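Local structure of endoglucanase A (Clostridium acetobutylicum, 3IK2) at residues 48-53 and 65-70; 58-63 and 188-193; 82-87 and 153-158; 106-111 and 121-126. The protein is a calcium-binding glycoside hydrolase of family 44 that, as an endo-1,4-beta-glucanase, probably cleaves internal beta-1,4 bonds of cellulose and related glucans. All blocks are in the same frame, centred on the assembly; numbering follows the deposited sequence.

Contact 1 of 4, residues 48-53 and 65-70; sequences ENNDSN and YWLTLY. With CA (calcium ion), chain C.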
loop_
_atom_site.group_PDB
_atom_site.type_symbol
_atom_site.label_atom_id
_atom_site.label_comp_id
_atom_site.label_asym_id
_atom_site.label_seq_id
_atom_site.Cartn_x
_atom_site.Cartn_y
_atom_site.Cartn_z
ATOM N N GLU A 48 19.108 -3.955 17.047
ATOM C CA GLU A 48 20.456 -4.008 17.620
ATOM C C GLU A 48 21.431 -4.877 16.840
ATOM O O GLU A 48 22.596 -4.534 16.721
ATOM C CB GLU A 48 20.381 -4.457 19.080
ATOM C CG GLU A 48 19.484 -3.542 19.954
ATOM C CD GLU A 48 19.505 -3.961 21.397
ATOM O OE1 GLU A 48 20.006 -5.097 21.667
ATOM O OE2 GLU A 48 19.080 -3.143 22.270
ATOM N N ASN A 49 20.967 -5.989 16.282
ATOM C CA ASN A 49 21.884 -6.895 15.581
ATOM C C ASN A 49 21.431 -7.322 14.185
ATOM O O ASN A 49 22.147 -8.050 13.507
ATOM C CB ASN A 49 22.188 -8.126 16.452
ATOM C CG ASN A 49 20.957 -8.942 16.786
ATOM O OD1 ASN A 49 19.904 -8.770 16.207
ATOM N ND2 ASN A 49 21.094 -9.843 17.735
ATOM N N ASN A 50 20.224 -6.898 13.792
ATOM C CA ASN A 50 19.634 -7.156 12.479
ATOM C C ASN A 50 19.104 -8.585 12.239
ATOM O O ASN A 50 18.696 -8.920 11.109
ATOM C CB ASN A 50 20.537 -6.671 11.333
ATOM C CG ASN A 50 20.861 -5.213 11.447
ATOM O OD1 ASN A 50 20.036 -4.351 11.146
ATOM N ND2 ASN A 50 22.067 -4.920 11.922
ATOM N N ASP A 51 19.153 -9.413 13.286
ATOM C CA ASP A 51 18.517 -10.719 13.273
ATOM C C ASP A 51 17.007 -10.613 13.148
ATOM O O ASP A 51 16.379 -9.637 13.591
ATOM C CB ASP A 51 18.876 -11.528 14.541
ATOM C CG ASP A 51 20.367 -11.804 14.651
ATOM O OD1 ASP A 51 21.074 -11.610 13.643
ATOM O OD2 ASP A 51 20.832 -12.207 15.732
ATOM N N SER A 52 16.417 -11.621 12.527
ATOM C CA SER A 52 14.964 -11.667 12.422
ATOM C C SER A 52 14.523 -13.127 12.329
ATOM O O SER A 52 15.350 -14.039 12.173
ATOM C CB SER A 52 14.463 -10.789 11.258
ATOM O OG SER A 52 14.920 -11.245 9.971
ATOM N N ASN A 53 13.213 -13.347 12.424
ATOM C CA ASN A 53 12.651 -14.672 12.364
ATOM C C ASN A 53 11.511 -14.736 11.335
ATOM O O ASN A 53 10.611 -13.875 11.314
ATOM C CB ASN A 53 12.218 -15.114 13.772
ATOM C CG ASN A 53 11.882 -16.614 13.862
ATOM O OD1 ASN A 53 10.823 -17.046 13.421
ATOM N ND2 ASN A 53 12.775 -17.394 14.472
ATOM N N TYR A 65 18.348 -13.003 7.163
ATOM C CA TYR A 65 17.572 -12.776 5.935
ATOM C C TYR A 65 17.447 -11.287 5.562
ATOM O O TYR A 65 17.645 -10.894 4.407
ATOM C CB TYR A 65 16.179 -13.424 6.055
ATOM C CG TYR A 65 15.268 -13.142 4.868
ATOM C CD1 TYR A 65 15.426 -13.829 3.664
ATOM C CD2 TYR A 65 14.231 -12.187 4.962
ATOM C CE1 TYR A 65 14.585 -13.566 2.561
ATOM C CE2 TYR A 65 13.401 -11.909 3.884
ATOM C CZ TYR A 65 13.586 -12.595 2.680
ATOM O OH TYR A 65 12.757 -12.330 1.608
ATOM N N TRP A 66 17.114 -10.454 6.545
ATOM C CA TRP A 66 16.959 -9.033 6.245
ATOM C C TRP A 66 18.296 -8.327 5.894
ATOM O O TRP A 66 18.310 -7.436 5.034
ATOM C CB TRP A 66 16.094 -8.302 7.301
ATOM C CG TRP A 66 14.654 -8.116 6.821
ATOM C CD1 TRP A 66 14.067 -8.749 5.751
ATOM C CD2 TRP A 66 13.630 -7.271 7.396
ATOM N NE1 TRP A 66 12.762 -8.339 5.617
ATOM C CE2 TRP A 66 12.462 -7.440 6.611
ATOM C CE3 TRP A 66 13.586 -6.403 8.500
ATOM C CZ2 TRP A 66 11.240 -6.760 6.890
ATOM C CZ3 TRP A 66 12.371 -5.716 8.777
ATOM C CH2 TRP A 66 11.215 -5.914 7.977
ATOM N N LEU A 67 19.397 -8.750 6.518
ATOM C CA LEU A 67 20.742 -8.292 6.105
ATOM C C LEU A 67 21.045 -8.552 4.620
ATOM O O LEU A 67 21.552 -7.679 3.940
ATOM C CB LEU A 67 21.847 -8.899 6.997
ATOM C CG LEU A 67 21.906 -8.372 8.438
ATOM C CD1 LEU A 67 22.740 -9.287 9.316
ATOM C CD2 LEU A 67 22.503 -6.977 8.467
ATOM N N THR A 68 20.706 -9.747 4.122
ATOM C CA THR A 68 20.951 -10.074 2.712
ATOM C C THR A 68 19.966 -9.400 1.750
ATOM O O THR A 68 20.387 -8.831 0.757
ATOM C CB THR A 68 21.073 -11.632 2.454
ATOM O OG1 THR A 68 19.806 -12.287 2.663
ATOM C CG2 THR A 68 22.117 -12.241 3.397
ATOM N N LEU A 69 18.667 -9.443 2.070
ATOM C CA LEU A 69 17.619 -8.814 1.289
ATOM C C LEU A 69 17.864 -7.323 1.040
ATOM O O LEU A 69 17.585 -6.806 -0.054
ATOM C CB LEU A 69 16.233 -9.049 1.933
ATOM C CG LEU A 69 15.005 -8.591 1.129
ATOM C CD1 LEU A 69 14.893 -9.375 -0.189
ATOM C CD2 LEU A 69 13.674 -8.641 1.922
ATOM N N TYR A 70 18.362 -6.630 2.043
ATOM C CA TYR A 70 18.576 -5.178 1.932
ATOM C C TYR A 70 20.026 -4.815 1.584
ATOM O O TYR A 70 20.394 -3.641 1.579
ATOM C CB TYR A 70 18.022 -4.452 3.175
ATOM C CG TYR A 70 16.506 -4.534 3.188
ATOM C CD1 TYR A 70 15.838 -5.495 3.935
ATOM C CD2 TYR A 70 15.743 -3.680 2.391
ATOM C CE1 TYR A 70 14.418 -5.588 3.898
ATOM C CE2 TYR A 70 14.327 -3.773 2.338
ATOM C CZ TYR A 70 13.681 -4.732 3.086
ATOM O OH TYR A 70 12.304 -4.805 3.031
HETATM CA CA CA C . 19.622 -4.745 24.165
HETATM O O HOH W 1 17.550 -10.713 9.713
HETATM O O HOH W 2 19.765 -7.128 23.803
HETATM O O HOH W 3 19.362 -2.815 25.438
#

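Contact 2 of 4, residues 58-63 and 188-193; sequences WKNESD and HPLIHP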
loop_
_atom_site.group_PDB
_atom_site.type_symbol
_atom_site.label_atom_id
_atom_site.label_comp_id
_atom_site.label_asym_id
_atom_site.label_seq_id
_atom_site.Cartn_x
_atom_site.Cartn_y
_atom_site.Cartn_z
ATOM N N TRP A 58 8.587 -19.588 7.051
ATOM C CA TRP A 58 9.808 -20.335 6.793
ATOM C C TRP A 58 10.409 -20.919 8.063
ATOM O O TRP A 58 11.447 -20.455 8.550
ATOM C CB TRP A 58 10.838 -19.466 6.058
ATOM C CG TRP A 58 11.829 -20.262 5.256
ATOM C CD1 TRP A 58 13.128 -20.479 5.553
ATOM C CD2 TRP A 58 11.576 -20.948 4.020
ATOM N NE1 TRP A 58 13.722 -21.234 4.564
ATOM C CE2 TRP A 58 12.791 -21.530 3.609
ATOM C CE3 TRP A 58 10.444 -21.098 3.204
ATOM C CZ2 TRP A 58 12.909 -22.278 2.426
ATOM C CZ3 TRP A 58 10.561 -21.838 2.029
ATOM C CH2 TRP A 58 11.791 -22.414 1.651
ATOM N N LYS A 59 9.715 -21.926 8.593
ATOM C CA LYS A 59 10.262 -22.865 9.590
ATOM C C LYS A 59 10.709 -22.236 10.893
ATOM O O LYS A 59 11.578 -22.790 11.585
ATOM C CB LYS A 59 11.413 -23.690 9.012
ATOM C CG LYS A 59 10.979 -24.656 7.952
ATOM C CD LYS A 59 11.533 -24.300 6.607
ATOM C CE LYS A 59 11.178 -25.384 5.576
ATOM N NZ LYS A 59 11.024 -24.702 4.273
ATOM N N ASN A 60 10.088 -21.103 11.234
ATOM C CA ASN A 60 10.419 -20.352 12.435
ATOM C C ASN A 60 11.909 -20.114 12.457
ATOM O O ASN A 60 12.533 -20.242 13.493
ATOM C CB ASN A 60 10.003 -21.143 13.664
ATOM C CG ASN A 60 8.522 -21.108 13.901
ATOM O OD1 ASN A 60 7.882 -20.088 13.690
ATOM N ND2 ASN A 60 7.964 -22.224 14.378
ATOM N N GLU A 61 12.476 -19.795 11.293
ATOM C CA GLU A 61 13.934 -19.653 11.167
ATOM C C GLU A 61 14.462 -18.272 11.580
ATOM O O GLU A 61 13.995 -17.217 11.081
ATOM C CB GLU A 61 14.368 -19.981 9.743
ATOM C CG GLU A 61 15.870 -19.953 9.529
ATOM C CD GLU A 61 16.233 -20.285 8.109
ATOM O OE1 GLU A 61 16.242 -21.485 7.795
ATOM O OE2 GLU A 61 16.478 -19.345 7.311
ATOM N N SER A 62 15.435 -18.303 12.488
ATOM C CA SER A 62 16.151 -17.110 12.916
ATOM C C SER A 62 17.449 -17.019 12.127
ATOM O O SER A 62 18.257 -17.959 12.113
ATOM C CB SER A 62 16.451 -17.168 14.407
ATOM O OG SER A 62 15.316 -16.789 15.147
ATOM N N ASP A 63 17.649 -15.877 11.475
ATOM C CA ASP A 63 18.683 -15.797 10.472
ATOM C C ASP A 63 19.010 -14.352 10.063
ATOM O O ASP A 63 18.472 -13.370 10.615
ATOM C CB ASP A 63 18.282 -16.648 9.243
ATOM C CG ASP A 63 17.002 -16.153 8.594
ATOM O OD1 ASP A 63 16.671 -14.959 8.791
ATOM O OD2 ASP A 63 16.323 -16.942 7.901
ATOM N N HIS A 188 3.532 -15.867 13.887
ATOM C CA HIS A 188 4.593 -15.847 14.914
ATOM C C HIS A 188 4.228 -16.550 16.243
ATOM O O HIS A 188 4.312 -15.916 17.325
ATOM C CB HIS A 188 5.038 -14.393 15.205
ATOM C CG HIS A 188 5.653 -13.707 14.023
ATOM N ND1 HIS A 188 6.881 -14.071 13.504
ATOM C CD2 HIS A 188 5.184 -12.725 13.226
ATOM C CE1 HIS A 188 7.160 -13.308 12.464
ATOM N NE2 HIS A 188 6.149 -12.476 12.280
ATOM N N PRO A 189 3.889 -17.868 16.184
ATOM C CA PRO A 189 3.494 -18.605 17.399
ATOM C C PRO A 189 4.586 -18.603 18.461
ATOM O O PRO A 189 4.298 -18.640 19.659
ATOM C CB PRO A 189 3.256 -20.038 16.893
ATOM C CG PRO A 189 3.971 -20.127 15.580
ATOM C CD PRO A 189 3.872 -18.745 14.992
ATOM N N LEU A 190 5.838 -18.526 18.027
ATOM C CA LEU A 190 6.951 -18.547 18.986
ATOM C C LEU A 190 7.154 -17.211 19.718
ATOM O O LEU A 190 7.730 -17.169 20.827
ATOM C CB LEU A 190 8.232 -18.996 18.277
ATOM C CG LEU A 190 8.684 -20.446 18.422
ATOM C CD1 LEU A 190 7.565 -21.487 18.443
ATOM C CD2 LEU A 190 9.806 -20.771 17.398
ATOM N N ILE A 191 6.675 -16.135 19.103
ATOM C CA ILE A 191 6.709 -14.803 19.723
ATOM C C ILE A 191 5.437 -14.583 20.547
ATOM O O ILE A 191 5.481 -14.073 21.655
ATOM C CB ILE A 191 6.823 -13.683 18.608
ATOM C CG1 ILE A 191 8.103 -13.845 17.785
ATOM C CG2 ILE A 191 6.686 -12.223 19.162
ATOM C CD1 ILE A 191 8.335 -12.681 16.810
ATOM N N HIS A 192 4.297 -14.946 19.963
ATOM C CA HIS A 192 2.997 -14.556 20.482
ATOM C C HIS A 192 1.969 -15.709 20.341
ATOM O O HIS A 192 1.029 -15.587 19.538
ATOM C CB HIS A 192 2.507 -13.287 19.749
ATOM C CG HIS A 192 1.329 -12.620 20.389
ATOM N ND1 HIS A 192 0.061 -13.174 20.374
ATOM C CD2 HIS A 192 1.217 -11.435 21.045
ATOM C CE1 HIS A 192 -0.780 -12.353 20.985
ATOM N NE2 HIS A 192 -0.101 -11.299 21.416
ATOM N N PRO A 193 2.140 -16.811 21.125
ATOM C CA PRO A 193 1.297 -18.017 21.058
ATOM C C PRO A 193 -0.225 -17.752 21.131
ATOM O O PRO A 193 -1.006 -18.449 20.477
ATOM C CB PRO A 193 1.747 -18.846 22.302
ATOM C CG PRO A 193 2.565 -17.977 23.117
ATOM C CD PRO A 193 3.195 -16.984 22.144
HETATM O O HOH W 4 7.213 -18.068 15.357
#

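Contact 3 of 4, residues 82-87 and 153-158; sequences SVYTAF and DEFVNY. With ACT (acetate ion), chain I.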
loop_
_atom_site.group_PDB
_atom_site.type_symbol
_atom_site.label_atom_id
_atom_site.label_comp_id
_atom_site.label_asym_id
_atom_site.label_seq_id
_atom_site.Cartn_x
_atom_site.Cartn_y
_atom_site.Cartn_z
ATOM N N SER A 82 21.252 -1.257 10.571
ATOM C CA SER A 82 21.898 -1.250 9.249
ATOM C C SER A 82 20.951 -1.677 8.108
ATOM O O SER A 82 21.087 -1.205 6.980
ATOM C CB SER A 82 23.196 -2.083 9.248
ATOM O OG SER A 82 22.924 -3.477 9.265
ATOM N N VAL A 83 19.998 -2.557 8.407
ATOM C CA VAL A 83 18.990 -2.954 7.445
ATOM C C VAL A 83 18.124 -1.732 7.046
ATOM O O VAL A 83 17.905 -1.467 5.857
ATOM C CB VAL A 83 18.117 -4.134 8.004
ATOM C CG1 VAL A 83 16.827 -4.350 7.179
ATOM C CG2 VAL A 83 18.932 -5.461 8.133
ATOM N N TYR A 84 17.644 -0.999 8.053
ATOM C CA TYR A 84 16.802 0.205 7.867
ATOM C C TYR A 84 17.579 1.392 7.284
ATOM O O TYR A 84 17.040 2.164 6.482
ATOM C CB TYR A 84 16.111 0.596 9.183
ATOM C CG TYR A 84 14.934 -0.299 9.562
ATOM C CD1 TYR A 84 13.732 0.257 9.986
ATOM C CD2 TYR A 84 15.025 -1.690 9.498
ATOM C CE1 TYR A 84 12.661 -0.536 10.348
ATOM C CE2 TYR A 84 13.955 -2.495 9.837
ATOM C CZ TYR A 84 12.776 -1.906 10.268
ATOM O OH TYR A 84 11.713 -2.690 10.634
ATOM N N THR A 85 18.834 1.564 7.687
ATOM C CA THR A 85 19.624 2.618 7.067
ATOM C C THR A 85 20.012 2.288 5.605
ATOM O O THR A 85 19.972 3.160 4.736
ATOM C CB THR A 85 20.773 3.154 7.992
ATOM O OG1 THR A 85 21.765 2.148 8.211
ATOM C CG2 THR A 85 20.199 3.587 9.361
ATOM N N ALA A 86 20.293 1.029 5.291
ATOM C CA ALA A 86 20.496 0.675 3.876
ATOM C C ALA A 86 19.206 0.991 3.093
ATOM O O ALA A 86 19.251 1.629 2.042
ATOM C CB ALA A 86 20.884 -0.802 3.715
ATOM N N PHE A 87 18.071 0.532 3.629
ATOM C CA PHE A 87 16.752 0.821 3.057
ATOM C C PHE A 87 16.487 2.324 2.830
ATOM O O PHE A 87 16.231 2.744 1.701
ATOM C CB PHE A 87 15.629 0.180 3.886
ATOM C CG PHE A 87 14.259 0.498 3.374
ATOM C CD1 PHE A 87 13.733 -0.191 2.298
ATOM C CD2 PHE A 87 13.479 1.495 3.986
ATOM C CE1 PHE A 87 12.457 0.122 1.818
ATOM C CE2 PHE A 87 12.200 1.817 3.493
ATOM C CZ PHE A 87 11.704 1.121 2.415
ATOM N N ASP A 153 11.990 3.267 21.516
ATOM C CA ASP A 153 12.339 4.703 21.495
ATOM C C ASP A 153 13.791 4.917 21.094
ATOM O O ASP A 153 14.112 5.845 20.364
ATOM C CB ASP A 153 12.040 5.405 22.830
ATOM C CG ASP A 153 12.720 4.756 24.032
ATOM O OD1 ASP A 153 13.344 3.673 23.970
ATOM O OD2 ASP A 153 12.579 5.347 25.095
ATOM N N GLU A 154 14.657 4.036 21.583
ATOM C CA GLU A 154 16.070 4.102 21.294
ATOM C C GLU A 154 16.325 3.892 19.787
ATOM O O GLU A 154 17.204 4.539 19.199
ATOM C CB GLU A 154 16.809 3.068 22.151
ATOM C CG GLU A 154 18.298 3.170 22.067
ATOM C CD GLU A 154 18.996 2.408 23.161
ATOM O OE1 GLU A 154 18.838 1.174 23.220
ATOM O OE2 GLU A 154 19.694 3.061 23.979
ATOM N N PHE A 155 15.521 3.010 19.188
ATOM C CA PHE A 155 15.553 2.678 17.761
ATOM C C PHE A 155 15.173 3.880 16.885
ATOM O O PHE A 155 15.893 4.216 15.927
ATOM C CB PHE A 155 14.598 1.476 17.542
ATOM C CG PHE A 155 14.551 0.922 16.112
ATOM C CD1 PHE A 155 15.475 1.307 15.128
ATOM C CD2 PHE A 155 13.575 -0.020 15.778
ATOM C CE1 PHE A 155 15.389 0.765 13.793
ATOM C CE2 PHE A 155 13.490 -0.563 14.473
ATOM C CZ PHE A 155 14.407 -0.147 13.489
ATOM N N VAL A 156 14.045 4.532 17.197
ATOM C CA VAL A 156 13.560 5.637 16.386
ATOM C C VAL A 156 14.585 6.762 16.534
ATOM O O VAL A 156 14.989 7.384 15.542
ATOM C CB VAL A 156 12.152 6.121 16.857
ATOM C CG1 VAL A 156 11.647 7.261 15.988
ATOM C CG2 VAL A 156 11.137 4.983 16.813
ATOM N N ASN A 157 15.025 6.976 17.771
ATOM C CA ASN A 157 16.023 7.992 18.087
ATOM C C ASN A 157 17.304 7.835 17.234
ATOM O O ASN A 157 17.840 8.813 16.771
ATOM C CB ASN A 157 16.375 7.977 19.588
ATOM C CG ASN A 157 17.335 9.102 19.971
ATOM O OD1 ASN A 157 16.927 10.269 20.095
ATOM N ND2 ASN A 157 18.616 8.762 20.155
ATOM N N TYR A 158 17.756 6.601 17.034
ATOM C CA TYR A 158 18.914 6.303 16.186
ATOM C C TYR A 158 18.649 6.761 14.751
ATOM O O TYR A 158 19.518 7.320 14.099
ATOM C CB TYR A 158 19.240 4.794 16.214
ATOM C CG TYR A 158 20.404 4.413 15.308
ATOM C CD1 TYR A 158 21.706 4.376 15.796
ATOM C CD2 TYR A 158 20.198 4.117 13.963
ATOM C CE1 TYR A 158 22.768 4.064 14.979
ATOM C CE2 TYR A 158 21.252 3.829 13.128
ATOM C CZ TYR A 158 22.533 3.794 13.644
ATOM O OH TYR A 158 23.575 3.474 12.819
HETATM C C ACT I . 21.550 10.556 21.163
HETATM O O ACT I . 20.482 11.033 20.728
HETATM O OXT ACT I . 21.460 9.623 22.005
HETATM C CH3 ACT I . 22.872 11.079 20.687
HETATM O O HOH W 5 22.903 1.673 10.585
#

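Contact 4 of 4, residues 106-111 and 121-126; sequences GGYVAA and DVAPSS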
loop_
_atom_site.group_PDB
_atom_site.type_symbol
_atom_site.label_atom_id
_atom_site.label_comp_id
_atom_site.label_asym_id
_atom_site.label_seq_id
_atom_site.Cartn_x
_atom_site.Cartn_y
_atom_site.Cartn_z
ATOM N N GLY A 106 5.003 -7.055 18.603
ATOM C CA GLY A 106 4.630 -8.460 18.847
ATOM C C GLY A 106 4.960 -8.930 20.258
ATOM O O GLY A 106 4.138 -9.587 20.918
ATOM N N GLY A 107 6.167 -8.576 20.706
ATOM C CA GLY A 107 6.589 -8.705 22.096
ATOM C C GLY A 107 8.055 -9.091 22.242
ATOM O O GLY A 107 8.663 -8.807 23.260
ATOM N N TYR A 108 8.612 -9.772 21.238
ATOM C CA TYR A 108 9.985 -10.329 21.304
ATOM C C TYR A 108 10.607 -10.255 19.902
ATOM O O TYR A 108 9.885 -10.209 18.924
ATOM C CB TYR A 108 10.014 -11.812 21.810
ATOM C CG TYR A 108 9.495 -12.029 23.227
ATOM C CD1 TYR A 108 10.363 -12.053 24.322
ATOM C CD2 TYR A 108 8.127 -12.208 23.457
ATOM C CE1 TYR A 108 9.867 -12.226 25.630
ATOM C CE2 TYR A 108 7.624 -12.378 24.725
ATOM C CZ TYR A 108 8.481 -12.391 25.808
ATOM O OH TYR A 108 7.931 -12.583 27.048
ATOM N N VAL A 109 11.940 -10.227 19.827
ATOM C CA VAL A 109 12.674 -10.133 18.559
ATOM C C VAL A 109 13.832 -11.121 18.629
ATOM O O VAL A 109 14.263 -11.456 19.729
ATOM C CB VAL A 109 13.213 -8.710 18.259
ATOM C CG1 VAL A 109 12.073 -7.732 18.103
ATOM C CG2 VAL A 109 14.241 -8.237 19.350
ATOM N N ALA A 110 14.318 -11.584 17.474
ATOM C CA ALA A 110 15.328 -12.659 17.427
ATOM C C ALA A 110 16.579 -12.231 18.141
ATOM O O ALA A 110 17.085 -11.109 17.921
ATOM C CB ALA A 110 15.651 -13.053 16.015
ATOM N N ALA A 111 17.057 -13.104 19.030
ATOM C CA ALA A 111 18.331 -12.889 19.687
ATOM C C ALA A 111 19.518 -13.418 18.837
ATOM O O ALA A 111 20.633 -12.984 18.999
ATOM C CB ALA A 111 18.322 -13.523 21.068
ATOM N N ASP A 121 11.190 -23.438 21.829
ATOM C CA ASP A 121 11.891 -22.158 21.893
ATOM C C ASP A 121 10.954 -20.957 22.054
ATOM O O ASP A 121 11.390 -19.787 22.016
ATOM C CB ASP A 121 12.792 -21.972 20.667
ATOM C CG ASP A 121 13.953 -22.940 20.649
ATOM O OD1 ASP A 121 14.439 -23.274 21.744
ATOM O OD2 ASP A 121 14.367 -23.372 19.536
ATOM N N VAL A 122 9.674 -21.241 22.248
ATOM C CA VAL A 122 8.692 -20.201 22.465
ATOM C C VAL A 122 9.212 -19.154 23.471
ATOM O O VAL A 122 9.842 -19.489 24.490
ATOM C CB VAL A 122 7.302 -20.813 22.842
ATOM C CG1 VAL A 122 7.410 -21.753 24.046
ATOM C CG2 VAL A 122 6.264 -19.734 23.075
ATOM N N ALA A 123 8.966 -17.887 23.153
ATOM C CA ALA A 123 9.387 -16.781 24.013
ATOM C C ALA A 123 8.566 -16.753 25.313
ATOM O O ALA A 123 7.379 -17.072 25.297
ATOM C CB ALA A 123 9.260 -15.465 23.265
ATOM N N PRO A 124 9.185 -16.359 26.444
ATOM C CA PRO A 124 10.592 -15.975 26.648
ATOM C C PRO A 124 11.572 -17.162 26.678
ATOM O O PRO A 124 11.263 -18.211 27.245
ATOM C CB PRO A 124 10.558 -15.291 28.015
ATOM C CG PRO A 124 9.402 -15.975 28.753
ATOM C CD PRO A 124 8.382 -16.229 27.687
ATOM N N SER A 125 12.744 -16.973 26.072
ATOM C CA SER A 125 13.815 -17.971 26.040
ATOM C C SER A 125 15.088 -17.291 25.533
ATOM O O SER A 125 15.044 -16.128 25.131
ATOM C CB SER A 125 13.451 -19.169 25.151
ATOM O OG SER A 125 13.601 -18.872 23.766
ATOM N N SER A 126 16.217 -18.004 25.559
ATOM C CA SER A 126 17.513 -17.455 25.146
ATOM C C SER A 126 17.530 -17.066 23.664
ATOM O O SER A 126 18.475 -16.406 23.187
ATOM C CB SER A 126 18.618 -18.476 25.426
ATOM O OG SER A 126 18.452 -19.622 24.614
#

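Contact 1 of 4, residues 48-53 and 65-70
Asn-50 and Leu-67 meet mainly through CB of the asparagine and the leucine methyls, crossing at about a right angle: Asn-50 CB lies 3.5 Å from Leu-67 CD2, and the amide carbon of Asn-50 also rests on that methyl. In both residues CG stands beside the backbone N and anti to the carbonyl carbon (chi1 -57° in Asn-50, -70° in Leu-67). This lays the start of the Asn-50 amide against the leucine fork and sends its polar end on, OD1 to the hydroxyl of Tyr-45 and ND2 to the carbonyls of Tyr-77 and Glu-79. Nearby, Ser-52 OG comes within 4.1 Å of Trp-66 CB, and the polar link there is made by water 1. This water gives a hydrogen bond to Asn-50 O, accepts one from Ser-52 OG at 2.7 Å, and accepts another from Trp-66 N at 3.2 Å, so it joins the start of helix 65-69 to the loop. Arg-41 is a further partner of Ser-52 OG. The bend at 49-51 is held by an Asx turn, in which Asp-51 N donates to Asn-49 OD1 from above the carbonyl plane at 3.1 Å. At the far end, Glu-48 grips calcium with both carboxylate oxygens, together with Asp-144, Asp-147, Ser-149 and two waters. Segment 48-53 thus belongs to the loop that follows the second strand of the TIM-like barrel and supplies Glu-48 to the calcium site.

Contact 2 of 4, residues 58-63 and 188-193
Water 4 is held between the two segments: it donates to Asn-60 OD1 at 2.7 Å and accepts from Leu-190 N at 3.0 Å. The same asparagine also packs on the leucine, Asn-60 CG lying 3.7 Å from Leu-190 CD2, while CB and ND2 also reach that methyl. CG of Asn-60 sits beside its backbone N (chi1 -76°), which carries the amide to the partner segment; chi2 of -38° then sets its oxygen at the water and its nitrogen by the leucine branch. The two side chains cross obliquely. Pro-189 adds only a loose touch, its CG 4.3 Å from Asn-60 OD1. Each segment is curled by its own backbone. Glu-61 N bonds to Trp-58 O across a type I' turn with Lys-59 and Asn-60 at its two inner positions, and on the other side His-188 O takes both Ile-191 N and His-192 N, the latter at 2.8 Å. Beyond the pair, Leu-190 also leans on Leu-117 and Trp-128, and the His-188 ring reaches the carbonyl of Asn-40 through NE2. Asn-60 sits at the turn leading into strand 61-63, the middle strand of a small antiparallel sheet, and meets the loop behind helix 184-187. The contact thus joins the excursions that follow the second and fourth strands of the TIM-like barrel.

Contact 3 of 4, residues 82-87 and 153-158
With chi1 at -177°, Phe-155 throws its ring out from helix 152-163, while Tyr-84, its CG beside the backbone N (chi1 -75°), lays a ring face in the way. The result is a T-shaped (edge-to-face) pair: Phe-155 CZ points at the tyrosine face, 3.6 Å from Tyr-84 CD1 and equally near CE1. The centroids stand 5.1 Å apart and the planes meet at 62°. Further stacking holds both rings, Tyr-84 with Tyr-45 and Phe-155 with Trp-47, and the phenol of Tyr-84 is tied to the carbonyl of Thr-102. Helices 82-93 and 152-163 follow the second and third strands of the TIM-like barrel, so these rings fill the seam between successive barrel helices, and Phe-155 also touches Leu-103 of strand 99-103. Along that seam, Thr-85 puts its methyl CG2 at the edge of the Tyr-158 ring, near its plane and 3.9 Å from CE2. Water 5 accepts a hydrogen bond from each hydroxyl of this pair, from Thr-85 OG1 at 2.7 Å and from Tyr-158 OH at 2.9 Å. On the outer side Asn-157 ND2 makes a nearly straight bond of 3.0 Å to O of an acetate that probably came from the crystallisation liquor.

Contact 4 of 4, residues 106-111 and 121-126
Tyr-108 receives the methyl of Ala-123 over one ring face in a CH-pi contact: Ala-123 CB stands 3.5 Å from the centroid of the Tyr-108 ring, 16° off its normal. The tyrosine belongs to strand 108-110, at the edge of a small three-stranded mixed sheet built into the long loop after the third strand of the TIM-like barrel. The methyl lies toward the CG side of the ring, 3.4 Å from Tyr-108 CG, while Pro-124 takes the phenol end: its CD is 3.7 Å from Tyr-108 OH and its CB 3.9 Å from CE1. The peptide bond before Pro-124 is cis, which probably helps bring these two neighbours onto the same aromatic ring. Further along, Ala-111 CB touches the carbonyl O of Ser-126 at 3.6 Å; residues 108-111 and 123-126 run in directions 22° apart. In the next shell, Trp-128 and Lys-130 of strand 128-132 touch Tyr-108, and Trp-128 also packs against Ala-123. The backbone of Ala-123 is hydrogen-bonded to Leu-190. The loop 121-126 is closed on itself as well, because Ser-125 OG donates to Asp-121 O at 3.0 Å from a position 43° out of the carbonyl plane.

Overall arrangement
From the N terminus, contact 1 closes a short loop between residues 48-53 and helix 65-69, before contacts 3 and 4 open. Segment 58-63 lies within that loop, so contact 2 crosses contact 1 and then spans some 125 residues to 188-193. Strands 52-53 and 61-63 pair in one sheet, and Asn-53 ND2 reaches Ser-62 OG. Contact 3, joining two barrel helices, is nested inside contact 2, and contact 4 is nested inside contact 3. Contact 1 touches contact 3 where Asn-50 OD1 probably takes Val-83 N; contacts 2 and 4 also touch, their centres about 9 Å apart. Together the four tie the loops after barrel strands two, three and four to one another and to the helices beside them.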